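Local coordinates for major capsid protein (Faustovirus, PDB 5J7O) that serves as the major building block of the capsid of this large double-stranded DNA virus, with a double jelly-roll fold and a trimeric assembly, at residues B[74-79]-B[92-97]; B[102-107]-B[393-398]; B[190-195]-B[321-326]; B[196-201]-B[300-305]. All blocks are in the same frame, centred on the assembly; numbering follows the deposited sequence.

Contact 1: residues B[74-79]-B[92-97]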
loop_
_atom_site.group_PDB
_atom_site.type_symbol
_atom_site.label_atom_id
_atom_site.label_comp_id
_atom_site.label_asym_id
_atom_site.label_seq_id
_atom_site.Cartn_x
_atom_site.Cartn_y
_atom_site.Cartn_z
ATOM N N GLN B 74 -20.757 25.120 10.063
ATOM C CA GLN B 74 -21.224 26.385 9.516
ATOM C C GLN B 74 -20.140 26.937 8.607
ATOM O O GLN B 74 -18.973 27.000 9.002
ATOM C CB GLN B 74 -21.548 27.384 10.634
ATOM C CG GLN B 74 -22.108 28.711 10.150
ATOM C CD GLN B 74 -22.406 29.663 11.292
ATOM O OE1 GLN B 74 -21.552 29.919 12.141
ATOM N NE2 GLN B 74 -23.627 30.186 11.324
ATOM N N LYS B 75 -20.520 27.320 7.391
ATOM C CA LYS B 75 -19.578 27.848 6.415
ATOM C C LYS B 75 -19.814 29.339 6.218
ATOM O O LYS B 75 -20.959 29.802 6.205
ATOM C CB LYS B 75 -19.686 27.105 5.078
ATOM C CG LYS B 75 -21.021 27.224 4.363
ATOM C CD LYS B 75 -21.054 26.311 3.145
ATOM C CE LYS B 75 -22.311 26.509 2.315
ATOM N NZ LYS B 75 -22.252 27.753 1.500
ATOM N N THR B 76 -18.722 30.087 6.078
ATOM C CA THR B 76 -18.789 31.532 5.938
ATOM C C THR B 76 -17.834 31.980 4.840
ATOM O O THR B 76 -16.887 31.274 4.483
ATOM C CB THR B 76 -18.456 32.249 7.255
ATOM O OG1 THR B 76 -18.730 33.649 7.122
ATOM C CG2 THR B 76 -16.988 32.057 7.614
ATOM N N ARG B 77 -18.098 33.165 4.308
ATOM C CA ARG B 77 -17.329 33.755 3.228
ATOM C C ARG B 77 -16.314 34.751 3.768
ATOM O O ARG B 77 -16.452 35.249 4.890
ATOM C CB ARG B 77 -18.265 34.451 2.233
ATOM C CG ARG B 77 -19.228 33.507 1.543
ATOM C CD ARG B 77 -19.812 34.126 0.287
ATOM N NE ARG B 77 -20.673 33.186 -0.423
ATOM C CZ ARG B 77 -20.228 32.229 -1.231
ATOM N NH1 ARG B 77 -18.925 32.082 -1.432
ATOM N NH2 ARG B 77 -21.083 31.417 -1.836
ATOM N N PRO B 78 -15.268 35.057 3.003
ATOM C CA PRO B 78 -14.266 36.013 3.483
ATOM C C PRO B 78 -14.795 37.439 3.494
ATOM O O PRO B 78 -15.724 37.801 2.769
ATOM C CB PRO B 78 -13.122 35.861 2.477
ATOM C CG PRO B 78 -13.781 35.371 1.238
ATOM C CD PRO B 78 -14.886 34.471 1.706
ATOM N N ASN B 79 -14.175 38.256 4.344
ATOM C CA ASN B 79 -14.480 39.679 4.423
ATOM C C ASN B 79 -13.812 40.486 3.321
ATOM O O ASN B 79 -14.039 41.699 3.240
ATOM C CB ASN B 79 -14.046 40.236 5.782
ATOM C CG ASN B 79 -14.397 39.316 6.933
ATOM O OD1 ASN B 79 -15.498 38.770 6.994
ATOM N ND2 ASN B 79 -13.454 39.133 7.852
ATOM N N SER B 92 -13.986 35.968 9.161
ATOM C CA SER B 92 -14.397 36.088 10.549
ATOM C C SER B 92 -14.938 34.748 11.028
ATOM O O SER B 92 -15.522 33.981 10.258
ATOM C CB SER B 92 -15.460 37.173 10.718
ATOM O OG SER B 92 -14.911 38.467 10.535
ATOM N N ILE B 93 -14.718 34.458 12.304
ATOM C CA ILE B 93 -15.291 33.260 12.912
ATOM C C ILE B 93 -16.644 33.656 13.491
ATOM O O ILE B 93 -16.700 34.298 14.549
ATOM C CB ILE B 93 -14.360 32.665 13.980
ATOM C CG1 ILE B 93 -12.983 32.382 13.374
ATOM C CG2 ILE B 93 -14.957 31.387 14.549
ATOM C CD1 ILE B 93 -11.968 31.866 14.369
ATOM N N PRO B 94 -17.749 33.307 12.831
ATOM C CA PRO B 94 -19.056 33.807 13.267
ATOM C C PRO B 94 -19.430 33.283 14.642
ATOM O O PRO B 94 -18.925 32.264 15.116
ATOM C CB PRO B 94 -20.019 33.277 12.194
ATOM C CG PRO B 94 -19.149 32.890 11.038
ATOM C CD PRO B 94 -17.856 32.448 11.643
ATOM N N GLN B 95 -20.333 34.011 15.290
ATOM C CA GLN B 95 -20.874 33.582 16.570
ATOM C C GLN B 95 -21.998 32.585 16.316
ATOM O O GLN B 95 -23.010 32.925 15.693
ATOM C CB GLN B 95 -21.373 34.781 17.368
ATOM C CG GLN B 95 -21.518 34.512 18.852
ATOM C CD GLN B 95 -21.569 35.787 19.661
ATOM O OE1 GLN B 95 -20.534 36.318 20.068
ATOM N NE2 GLN B 95 -22.774 36.289 19.902
ATOM N N PHE B 96 -21.811 31.352 16.780
ATOM C CA PHE B 96 -22.775 30.293 16.515
ATOM C C PHE B 96 -22.900 29.370 17.720
ATOM O O PHE B 96 -23.900 29.416 18.443
ATOM C CB PHE B 96 -22.364 29.504 15.269
ATOM C CG PHE B 96 -23.432 28.586 14.746
ATOM C CD1 PHE B 96 -24.763 28.781 15.077
ATOM C CD2 PHE B 96 -23.101 27.521 13.924
ATOM C CE1 PHE B 96 -25.743 27.933 14.594
ATOM C CE2 PHE B 96 -24.075 26.669 13.439
ATOM C CZ PHE B 96 -25.398 26.875 13.774
ATOM N N GLY B 97 -21.889 28.530 17.947
ATOM C CA GLY B 97 -21.928 27.599 19.054
ATOM C C GLY B 97 -21.287 28.151 20.315
ATOM O O GLY B 97 -20.707 29.235 20.330
HETATM O O HOH W 1 -15.817 36.198 7.330
#
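This surface contact joins the end of strand 69-76, at Gln-74 and Thr-76, to Pro-94 and Phe-96 in the loop between strands 88-92 and 99-109, on the surface of a jelly-roll sandwich. The segments run roughly antiparallel but are too far apart to pair as strands, and side chains fill the interval. Gln-74 is fully extended (chi1 -177°), which carries its amide out to the Phe-96 ring. NE2 of Gln-74 sits 3.7 Å above one face of that ring, offset towards the rim, with the amide inclined to it by 31°, while Gln-74 OE1 comes within 3.3 Å of Phe-96 CB. Next along, Thr-76 CB meets the CG corner of the Pro-94 ring at 3.9 Å, a small branched residue against a compact ring. The far end is polar: Asn-79 ND2 donates to Ser-92 OG at 3.1 Å, bent to 139° and tilted from the amide plane. A water beside it bridges Arg-77 O and Ser-92 N, backbone groups too far apart here to bond directly, and also donates to Asn-79 OD1. Polar and apolar contacts thus share this partly exposed surface.

Contact 2: residues B[102-107]-B[393-398]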
loop_
_atom_site.group_PDB
_atom_site.type_symbol
_atom_site.label_atom_id
_atom_site.label_comp_id
_atom_site.label_asym_id
_atom_site.label_seq_id
_atom_site.Cartn_x
_atom_site.Cartn_y
_atom_site.Cartn_z
ATOM N N ASP B 102 -12.900 21.993 14.768
ATOM C CA ASP B 102 -12.126 21.764 13.556
ATOM C C ASP B 102 -12.591 22.674 12.424
ATOM O O ASP B 102 -13.768 23.029 12.318
ATOM C CB ASP B 102 -12.223 20.298 13.129
ATOM C CG ASP B 102 -13.656 19.827 12.974
ATOM O OD1 ASP B 102 -14.333 19.638 14.008
ATOM O OD2 ASP B 102 -14.102 19.632 11.823
ATOM N N MET B 103 -11.640 23.053 11.571
ATOM C CA MET B 103 -11.890 23.975 10.473
ATOM C C MET B 103 -11.329 23.407 9.178
ATOM O O MET B 103 -10.267 22.778 9.172
ATOM C CB MET B 103 -11.270 25.351 10.749
ATOM C CG MET B 103 -11.833 26.047 11.976
ATOM S SD MET B 103 -11.144 27.695 12.223
ATOM C CE MET B 103 -12.059 28.223 13.670
ATOM N N VAL B 104 -12.050 23.638 8.085
ATOM C CA VAL B 104 -11.631 23.196 6.761
ATOM C C VAL B 104 -12.113 24.225 5.748
ATOM O O VAL B 104 -13.211 24.775 5.876
ATOM C CB VAL B 104 -12.155 21.775 6.451
ATOM C CG1 VAL B 104 -13.676 21.745 6.404
ATOM C CG2 VAL B 104 -11.558 21.247 5.162
ATOM N N VAL B 105 -11.279 24.506 4.751
ATOM C CA VAL B 105 -11.521 25.582 3.796
ATOM C C VAL B 105 -11.761 24.970 2.423
ATOM O O VAL B 105 -10.896 24.269 1.885
ATOM C CB VAL B 105 -10.353 26.577 3.754
ATOM C CG1 VAL B 105 -10.586 27.617 2.675
ATOM C CG2 VAL B 105 -10.174 27.244 5.107
ATOM N N HIS B 106 -12.934 25.242 1.856
ATOM C CA HIS B 106 -13.251 24.813 0.501
ATOM C C HIS B 106 -12.651 25.800 -0.492
ATOM O O HIS B 106 -12.960 26.994 -0.445
ATOM C CB HIS B 106 -14.764 24.714 0.315
ATOM C CG HIS B 106 -15.185 24.405 -1.089
ATOM N ND1 HIS B 106 -16.346 24.902 -1.644
ATOM C CD2 HIS B 106 -14.604 23.647 -2.048
ATOM C CE1 HIS B 106 -16.459 24.466 -2.886
ATOM N NE2 HIS B 106 -15.415 23.703 -3.157
ATOM N N VAL B 107 -11.787 25.312 -1.378
ATOM C CA VAL B 107 -11.195 26.124 -2.434
ATOM C C VAL B 107 -11.633 25.556 -3.775
ATOM O O VAL B 107 -11.628 24.337 -3.973
ATOM C CB VAL B 107 -9.656 26.169 -2.340
ATOM C CG1 VAL B 107 -9.096 27.190 -3.322
ATOM C CG2 VAL B 107 -9.218 26.486 -0.919
ATOM N N GLU B 393 -14.527 29.202 1.015
ATOM C CA GLU B 393 -15.367 29.314 2.198
ATOM C C GLU B 393 -14.731 28.542 3.341
ATOM O O GLU B 393 -14.156 27.470 3.132
ATOM C CB GLU B 393 -16.784 28.783 1.935
ATOM C CG GLU B 393 -17.682 29.727 1.153
ATOM C CD GLU B 393 -19.035 29.113 0.838
ATOM O OE1 GLU B 393 -19.068 28.046 0.189
ATOM O OE2 GLU B 393 -20.063 29.693 1.247
ATOM N N LEU B 394 -14.843 29.087 4.549
ATOM C CA LEU B 394 -14.319 28.449 5.749
ATOM C C LEU B 394 -15.441 27.689 6.445
ATOM O O LEU B 394 -16.474 28.275 6.787
ATOM C CB LEU B 394 -13.708 29.479 6.699
ATOM C CG LEU B 394 -13.328 28.937 8.081
ATOM C CD1 LEU B 394 -12.282 27.838 7.968
ATOM C CD2 LEU B 394 -12.845 30.055 8.992
ATOM N N TYR B 395 -15.235 26.393 6.653
ATOM C CA TYR B 395 -16.179 25.546 7.369
ATOM C C TYR B 395 -15.716 25.402 8.813
ATOM O O TYR B 395 -14.565 25.030 9.065
ATOM C CB TYR B 395 -16.293 24.170 6.709
ATOM C CG TYR B 395 -17.023 24.162 5.383
ATOM C CD1 TYR B 395 -16.590 24.944 4.320
ATOM C CD2 TYR B 395 -18.135 23.355 5.189
ATOM C CE1 TYR B 395 -17.252 24.934 3.108
ATOM C CE2 TYR B 395 -18.803 23.336 3.979
ATOM C CZ TYR B 395 -18.357 24.128 2.943
ATOM O OH TYR B 395 -19.018 24.115 1.736
ATOM N N ILE B 396 -16.607 25.700 9.754
ATOM C CA ILE B 396 -16.285 25.690 11.176
ATOM C C ILE B 396 -17.271 24.781 11.893
ATOM O O ILE B 396 -18.489 24.964 11.775
ATOM C CB ILE B 396 -16.327 27.105 11.783
ATOM C CG1 ILE B 396 -15.481 28.072 10.954
ATOM C CG2 ILE B 396 -15.848 27.077 13.228
ATOM C CD1 ILE B 396 -15.692 29.523 11.320
ATOM N N ASN B 397 -16.750 23.810 12.636
ATOM C CA ASN B 397 -17.586 22.975 13.484
ATOM C C ASN B 397 -17.930 23.737 14.756
ATOM O O ASN B 397 -17.046 24.293 15.415
ATOM C CB ASN B 397 -16.872 21.666 13.822
ATOM C CG ASN B 397 -17.791 20.651 14.472
ATOM O OD1 ASN B 397 -19.009 20.823 14.492
ATOM N ND2 ASN B 397 -17.211 19.581 15.002
ATOM N N ASN B 398 -19.216 23.772 15.097
ATOM C CA ASN B 398 -19.704 24.504 16.257
ATOM C C ASN B 398 -20.321 23.533 17.251
ATOM O O ASN B 398 -21.222 22.766 16.898
ATOM C CB ASN B 398 -20.725 25.566 15.846
ATOM C CG ASN B 398 -20.075 26.780 15.221
ATOM O OD1 ASN B 398 -19.818 27.776 15.899
ATOM N ND2 ASN B 398 -19.794 26.704 13.927
HETATM O O HOH W 2 -18.540 25.607 -0.486
#
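Val-104 and Tyr-395 form the central hydrogen-bonded pair where strands 99-109 and 389-401 run antiparallel, 4.6 Å apart at their axes, in a buried part of one jelly-roll sheet. Tyr-395 N donates a hydrogen bond to Val-104 O at 2.7 Å, and Val-104 N donates one to Tyr-395 O. His-106 and Glu-393 make the next such pair through both of their backbone amides, and Asn-397 N closes the series on Asp-102 O in a nearly straight bond of 170°. Between these rungs the CA hydrogens of Met-103 and Val-105 lean on Tyr-395 O and Glu-393 O, so both carbonyls have a second, weaker contact.

Several buried polar side-chain atoms also have partners. Asn-397 ND2 reaches the syn side of Asp-102 OD1 at 3.0 Å, in its own amide plane, and Asp-102 OD2 is bonded to Tyr-73 and to Tyr-548 of the second subunit. A water lies 2.6 Å from both His-106 ND1 and Glu-393 OE1 and 2.7 Å from Tyr-395 OH; it donates to the carboxylate. Glu-393 OE2 forms a salt bridge with Lys-75, and His-106 NE2 is bonded to Asn-294. The other face is apolar: Val-105 CG2 touches Leu-394 CD1 at 3.6 Å, and the extended Met-103 lies alongside Ile-396, CE against CG2. One face thus suits the interior of the sandwich, while the other can keep buried polar groups, probably because bonds from water, neighbouring strands and the second subunit offset the cost of burying them.

Contact 3: residues B[190-195]-B[321-326]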
loop_
_atom_site.group_PDB
_atom_site.type_symbol
_atom_site.label_atom_id
_atom_site.label_comp_id
_atom_site.label_asym_id
_atom_site.label_seq_id
_atom_site.Cartn_x
_atom_site.Cartn_y
_atom_site.Cartn_z
ATOM N N LYS B 190 -3.256 31.921 9.426
ATOM C CA LYS B 190 -3.187 32.648 10.685
ATOM C C LYS B 190 -4.484 32.516 11.471
ATOM O O LYS B 190 -5.578 32.623 10.909
ATOM C CB LYS B 190 -2.891 34.134 10.445
ATOM C CG LYS B 190 -1.450 34.440 10.074
ATOM C CD LYS B 190 -1.310 35.867 9.564
ATOM C CE LYS B 190 -1.942 36.865 10.522
ATOM N NZ LYS B 190 -1.913 38.249 9.974
ATOM N N PHE B 191 -4.348 32.287 12.776
ATOM C CA PHE B 191 -5.442 32.403 13.736
ATOM C C PHE B 191 -5.168 33.649 14.568
ATOM O O PHE B 191 -4.271 33.650 15.417
ATOM C CB PHE B 191 -5.550 31.158 14.614
ATOM C CG PHE B 191 -6.637 31.241 15.652
ATOM C CD1 PHE B 191 -7.820 31.913 15.386
ATOM C CD2 PHE B 191 -6.470 30.659 16.898
ATOM C CE1 PHE B 191 -8.817 31.994 16.340
ATOM C CE2 PHE B 191 -7.463 30.739 17.855
ATOM C CZ PHE B 191 -8.639 31.407 17.576
ATOM N N GLU B 192 -5.942 34.702 14.327
ATOM C CA GLU B 192 -5.630 36.042 14.808
ATOM C C GLU B 192 -6.638 36.474 15.865
ATOM O O GLU B 192 -7.851 36.364 15.652
ATOM C CB GLU B 192 -5.627 37.029 13.640
ATOM C CG GLU B 192 -4.681 38.200 13.794
ATOM C CD GLU B 192 -4.487 38.948 12.491
ATOM O OE1 GLU B 192 -4.775 38.364 11.424
ATOM O OE2 GLU B 192 -4.051 40.117 12.532
ATOM N N VAL B 193 -6.135 36.960 16.999
ATOM C CA VAL B 193 -6.965 37.470 18.086
ATOM C C VAL B 193 -6.378 38.792 18.560
ATOM O O VAL B 193 -5.185 38.868 18.876
ATOM C CB VAL B 193 -7.063 36.476 19.261
ATOM C CG1 VAL B 193 -8.008 37.010 20.328
ATOM C CG2 VAL B 193 -7.522 35.108 18.777
ATOM N N ASN B 194 -7.217 39.832 18.608
ATOM C CA ASN B 194 -6.826 41.165 19.077
ATOM C C ASN B 194 -5.695 41.758 18.243
ATOM O O ASN B 194 -4.923 42.589 18.728
ATOM C CB ASN B 194 -6.432 41.145 20.558
ATOM C CG ASN B 194 -7.497 40.530 21.433
ATOM O OD1 ASN B 194 -8.632 40.346 21.003
ATOM N ND2 ASN B 194 -7.138 40.209 22.671
ATOM N N GLY B 195 -5.590 41.344 16.981
ATOM C CA GLY B 195 -4.508 41.767 16.124
ATOM C C GLY B 195 -3.230 40.971 16.268
ATOM O O GLY B 195 -2.361 41.058 15.392
ATOM N N PHE B 321 -10.118 36.055 13.807
ATOM C CA PHE B 321 -10.094 35.917 12.359
ATOM C C PHE B 321 -9.221 34.740 11.959
ATOM O O PHE B 321 -8.307 34.344 12.688
ATOM C CB PHE B 321 -9.570 37.186 11.674
ATOM C CG PHE B 321 -10.369 38.417 11.977
ATOM C CD1 PHE B 321 -11.473 38.748 11.209
ATOM C CD2 PHE B 321 -10.012 39.251 13.023
ATOM C CE1 PHE B 321 -12.208 39.885 11.483
ATOM C CE2 PHE B 321 -10.744 40.388 13.302
ATOM C CZ PHE B 321 -11.843 40.706 12.531
ATOM N N ILE B 322 -9.516 34.187 10.786
ATOM C CA ILE B 322 -8.648 33.232 10.109
ATOM C C ILE B 322 -8.149 33.908 8.840
ATOM O O ILE B 322 -8.934 34.198 7.928
ATOM C CB ILE B 322 -9.370 31.915 9.792
ATOM C CG1 ILE B 322 -9.697 31.161 11.083
ATOM C CG2 ILE B 322 -8.516 31.052 8.873
ATOM C CD1 ILE B 322 -8.475 30.786 11.898
ATOM N N THR B 323 -6.848 34.174 8.784
ATOM C CA THR B 323 -6.220 34.840 7.651
ATOM C C THR B 323 -5.395 33.826 6.872
ATOM O O THR B 323 -4.651 33.038 7.464
ATOM C CB THR B 323 -5.342 36.003 8.122
ATOM O OG1 THR B 323 -6.174 37.072 8.589
ATOM C CG2 THR B 323 -4.454 36.505 6.995
ATOM N N VAL B 324 -5.536 33.840 5.548
ATOM C CA VAL B 324 -4.867 32.883 4.675
ATOM C C VAL B 324 -4.176 33.648 3.554
ATOM O O VAL B 324 -4.827 34.399 2.817
ATOM C CB VAL B 324 -5.847 31.851 4.092
ATOM C CG1 VAL B 324 -5.107 30.879 3.196
ATOM C CG2 VAL B 324 -6.573 31.107 5.205
ATOM N N ASP B 325 -2.865 33.457 3.425
ATOM C CA ASP B 325 -2.113 33.973 2.289
ATOM C C ASP B 325 -2.109 32.927 1.181
ATOM O O ASP B 325 -1.852 31.746 1.435
ATOM C CB ASP B 325 -0.682 34.326 2.693
ATOM C CG ASP B 325 -0.619 35.490 3.663
ATOM O OD1 ASP B 325 -1.609 36.249 3.751
ATOM O OD2 ASP B 325 0.424 35.653 4.331
ATOM N N ILE B 326 -2.396 33.361 -0.044
ATOM C CA ILE B 326 -2.558 32.467 -1.184
ATOM C C ILE B 326 -1.332 32.583 -2.080
ATOM O O ILE B 326 -0.880 33.693 -2.388
ATOM C CB ILE B 326 -3.848 32.779 -1.961
ATOM C CG1 ILE B 326 -5.062 32.624 -1.044
ATOM C CG2 ILE B 326 -3.982 31.865 -3.168
ATOM C CD1 ILE B 326 -5.211 31.234 -0.461
#
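Lys-190 and Glu-192 pair antiparallel with Thr-323 and Phe-321 through four backbone hydrogen bonds, the short strand axes coming within 4.8 Å at 142°. The straightest, Glu-192 N to Phe-321 O, has an angle of 177°; the shortest, Lys-190 N to Thr-323 O, is 2.7 Å. Phe-191 and Ile-322 form the non-hydrogen-bonded pair between them, where Ile-322 CA also approaches Lys-190 O at 3.2 Å as a CA-H...O contact. Their side chains share the inward face. Phe-191 CD1 meets Ile-322 CD1 at 3.7 Å, with the two side chains crossing at a slant. Large hydrocarbon groups suit this side, because strands 186-193 and 320-326 are the central pair of a four-stranded sheet, flanked by 196-202 and 88-92, that packs as one wall of a jelly-roll sandwich; Phe-303 meets the Phe-191 ring edge-to-face within it.

The other face is mixed and partly exposed. Lys-190 and Thr-323 lie side by side, CB to CB at 3.9 Å, and the lysine chain bends at chi3 to bring NZ to Glu-192 OE1 at 3.2 Å, a salt bridge within the strand. The same OE1 accepts a weak hydrogen bond from Thr-323 OG1 across the pair at 3.4 Å. Long charged side chains suit this partly exposed face, where Lys-190 and Glu-192 can pair with each other, and the short threonine adds a hydroxyl within weak bonding distance of Glu-192; Gln-90 of strand 88-92 adds a weak bond to Thr-323 OG1.

Contact 4: residues B[196-201]-B[300-305]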
loop_
_atom_site.group_PDB
_atom_site.type_symbol
_atom_site.label_atom_id
_atom_site.label_comp_id
_atom_site.label_asym_id
_atom_site.label_seq_id
_atom_site.Cartn_x
_atom_site.Cartn_y
_atom_site.Cartn_z
ATOM N N ASN B 196 -3.084 40.201 17.345
ATOM C CA ASN B 196 -1.903 39.368 17.542
ATOM C C ASN B 196 -2.092 38.023 16.852
ATOM O O ASN B 196 -3.152 37.405 16.999
ATOM C CB ASN B 196 -1.636 39.135 19.023
ATOM C CG ASN B 196 -1.150 40.379 19.733
ATOM O OD1 ASN B 196 -0.532 41.253 19.127
ATOM N ND2 ASN B 196 -1.421 40.462 21.031
ATOM N N PRO B 197 -1.110 37.551 16.089
ATOM C CA PRO B 197 -1.142 36.153 15.644
ATOM C C PRO B 197 -1.085 35.202 16.827
ATOM O O PRO B 197 -0.059 35.115 17.511
ATOM C CB PRO B 197 0.106 36.033 14.760
ATOM C CG PRO B 197 0.385 37.428 14.310
ATOM C CD PRO B 197 -0.014 38.307 15.460
ATOM N N LEU B 198 -2.185 34.498 17.095
ATOM C CA LEU B 198 -2.185 33.533 18.187
ATOM C C LEU B 198 -1.473 32.249 17.781
ATOM O O LEU B 198 -0.791 31.627 18.602
ATOM C CB LEU B 198 -3.619 33.248 18.637
ATOM C CG LEU B 198 -3.810 32.577 20.001
ATOM C CD1 LEU B 198 -5.135 32.988 20.619
ATOM C CD2 LEU B 198 -3.736 31.067 19.886
ATOM N N ASP B 199 -1.620 31.842 16.522
ATOM C CA ASP B 199 -0.891 30.701 15.987
ATOM C C ASP B 199 -0.912 30.786 14.470
ATOM O O ASP B 199 -1.868 31.295 13.877
ATOM C CB ASP B 199 -1.483 29.368 16.457
ATOM C CG ASP B 199 -0.596 28.187 16.113
ATOM O OD1 ASP B 199 0.636 28.376 16.032
ATOM O OD2 ASP B 199 -1.127 27.073 15.920
ATOM N N GLU B 200 0.151 30.281 13.851
ATOM C CA GLU B 200 0.286 30.354 12.404
ATOM C C GLU B 200 1.263 29.289 11.933
ATOM O O GLU B 200 2.166 28.885 12.670
ATOM C CB GLU B 200 0.759 31.740 11.960
ATOM C CG GLU B 200 1.988 32.227 12.705
ATOM C CD GLU B 200 2.565 33.495 12.114
ATOM O OE1 GLU B 200 2.335 33.752 10.913
ATOM O OE2 GLU B 200 3.250 34.235 12.852
ATOM N N TYR B 201 1.070 28.843 10.693
ATOM C CA TYR B 201 1.975 27.892 10.066
ATOM C C TYR B 201 2.021 28.177 8.572
ATOM O O TYR B 201 1.203 28.930 8.036
ATOM C CB TYR B 201 1.553 26.442 10.342
ATOM C CG TYR B 201 0.189 26.064 9.807
ATOM C CD1 TYR B 201 0.027 25.635 8.495
ATOM C CD2 TYR B 201 -0.935 26.120 10.619
ATOM C CE1 TYR B 201 -1.215 25.286 8.005
ATOM C CE2 TYR B 201 -2.183 25.770 10.137
ATOM C CZ TYR B 201 -2.317 25.354 8.830
ATOM O OH TYR B 201 -3.555 25.004 8.344
ATOM N N LEU B 300 -4.723 23.126 10.222
ATOM C CA LEU B 300 -4.035 22.205 11.128
ATOM C C LEU B 300 -3.656 22.891 12.444
ATOM O O LEU B 300 -2.496 22.921 12.851
ATOM C CB LEU B 300 -2.805 21.627 10.438
ATOM C CG LEU B 300 -2.990 21.176 8.987
ATOM C CD1 LEU B 300 -1.660 21.193 8.249
ATOM C CD2 LEU B 300 -3.617 19.792 8.926
ATOM N N PHE B 301 -4.664 23.434 13.121
ATOM C CA PHE B 301 -4.461 24.022 14.435
ATOM C C PHE B 301 -4.760 22.999 15.533
ATOM O O PHE B 301 -5.322 21.930 15.289
ATOM C CB PHE B 301 -5.329 25.267 14.613
ATOM C CG PHE B 301 -4.914 26.428 13.752
ATOM C CD1 PHE B 301 -3.685 27.041 13.934
ATOM C CD2 PHE B 301 -5.764 26.921 12.775
ATOM C CE1 PHE B 301 -3.305 28.113 13.149
ATOM C CE2 PHE B 301 -5.390 27.994 11.987
ATOM C CZ PHE B 301 -4.159 28.590 12.174
ATOM N N TRP B 302 -4.372 23.348 16.763
ATOM C CA TRP B 302 -4.501 22.405 17.871
ATOM C C TRP B 302 -5.963 22.161 18.224
ATOM O O TRP B 302 -6.331 21.050 18.620
ATOM C CB TRP B 302 -3.728 22.915 19.092
ATOM C CG TRP B 302 -4.507 23.897 19.905
ATOM C CD1 TRP B 302 -5.293 23.624 20.986
ATOM C CD2 TRP B 302 -4.606 25.308 19.683
ATOM N NE1 TRP B 302 -5.871 24.777 21.455
ATOM C CE2 TRP B 302 -5.466 25.826 20.672
ATOM C CE3 TRP B 302 -4.049 26.185 18.747
ATOM C CZ2 TRP B 302 -5.780 27.178 20.752
ATOM C CZ3 TRP B 302 -4.363 27.526 18.829
ATOM C CH2 TRP B 302 -5.221 28.010 19.824
ATOM N N PHE B 303 -6.822 23.170 18.051
ATOM C CA PHE B 303 -8.194 23.083 18.539
ATOM C C PHE B 303 -9.055 22.250 17.602
ATOM O O PHE B 303 -10.285 22.343 17.629
ATOM C CB PHE B 303 -8.796 24.480 18.732
ATOM C CG PHE B 303 -8.684 25.369 17.531
ATOM C CD1 PHE B 303 -9.596 25.280 16.488
ATOM C CD2 PHE B 303 -7.678 26.314 17.454
ATOM C CE1 PHE B 303 -9.494 26.113 15.387
ATOM C CE2 PHE B 303 -7.575 27.153 16.359
ATOM C CZ PHE B 303 -8.483 27.050 15.322
ATOM N N ARG B 304 -8.414 21.445 16.750
ATOM C CA ARG B 304 -9.152 20.462 15.973
ATOM C C ARG B 304 -9.658 19.335 16.860
ATOM O O ARG B 304 -10.724 18.766 16.596
ATOM C CB ARG B 304 -8.260 19.923 14.853
ATOM C CG ARG B 304 -8.738 18.643 14.191
ATOM C CD ARG B 304 -8.011 18.437 12.872
ATOM N NE ARG B 304 -8.164 19.612 12.019
ATOM C CZ ARG B 304 -9.159 19.779 11.156
ATOM N NH1 ARG B 304 -10.081 18.836 11.021
ATOM N NH2 ARG B 304 -9.232 20.883 10.425
ATOM N N ASP B 305 -8.914 19.013 17.910
ATOM C CA ASP B 305 -9.325 18.043 18.914
ATOM C C ASP B 305 -10.639 18.481 19.552
ATOM O O ASP B 305 -10.716 19.603 20.077
ATOM C CB ASP B 305 -8.224 17.921 19.969
ATOM C CG ASP B 305 -8.415 16.738 20.902
ATOM O OD1 ASP B 305 -9.563 16.292 21.103
ATOM O OD2 ASP B 305 -7.400 16.260 21.451
#
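Tyr-201 and Phe-301 make the tightly packed part of this contact, an edge-to-face pair with centroids 5.3 Å apart and planes at 62°. The tyrosine presents its edge, CE2 standing over the phenylalanine face towards the rim. A chi1 of 62° swings the Tyr-201 ring across to the loop, where OH accepts a hydrogen bond from Leu-300 N at 2.9 Å and 163°. Tyrosine suits this place because its ring packs among apolar groups while its hydroxyl accepts from the amide of Leu-300, which lies in a loop. Asp-199 slides past Phe-301 in the opposite sense, and OD2 lies in the ring plane, 3.2 Å from CD1, against the weakly positive C-H edge. That oxygen is buried with no polar partner in the model, whereas OD1 is held by the backbone N of Tyr-421.

Leu-198 and Asp-199 both face Phe-191 and form a classic beta bulge, at which the chain turns a corner in strand 196-202, an outermost strand of its jelly-roll sheet.

At this corner the contact opens towards solvent. Leu-198 sends a single methyl, CD2, to Trp-302 CH2 at 3.4 Å, the two side chains crossing at about a right angle, and Trp-302 CZ3 only grazes Asp-199 CB at 4.2 Å. Both Leu-198 and Trp-302 are partly exposed, yet Ile-418 of strand 415-428 packs against each; the indole reaches far enough from the loop to meet both Leu-198 and Asp-199, although few atoms touch.

Contact 2 is wholly buried, contacts 3 and 4 are partly so, and contact 1 lies at the surface. Contacts 1 and 2 share a sheet, in which strand 389-401 has 69-76 and 99-109 as partners; contacts 3 and 4 share the other, through neighbouring strands 186-193 and 196-202. The two sheets face each other where Ile-322 of contact 3 packs on Met-103 and Leu-394 of contact 2. Regular backbone bonding dominates contacts 2 and 3, whereas contacts 1 and 4, each involving a loop, depend on side chains: amide and water in one, aromatic rings in the other. Contacts 3 and 4 are nested inside the chain loop closed by contact 2.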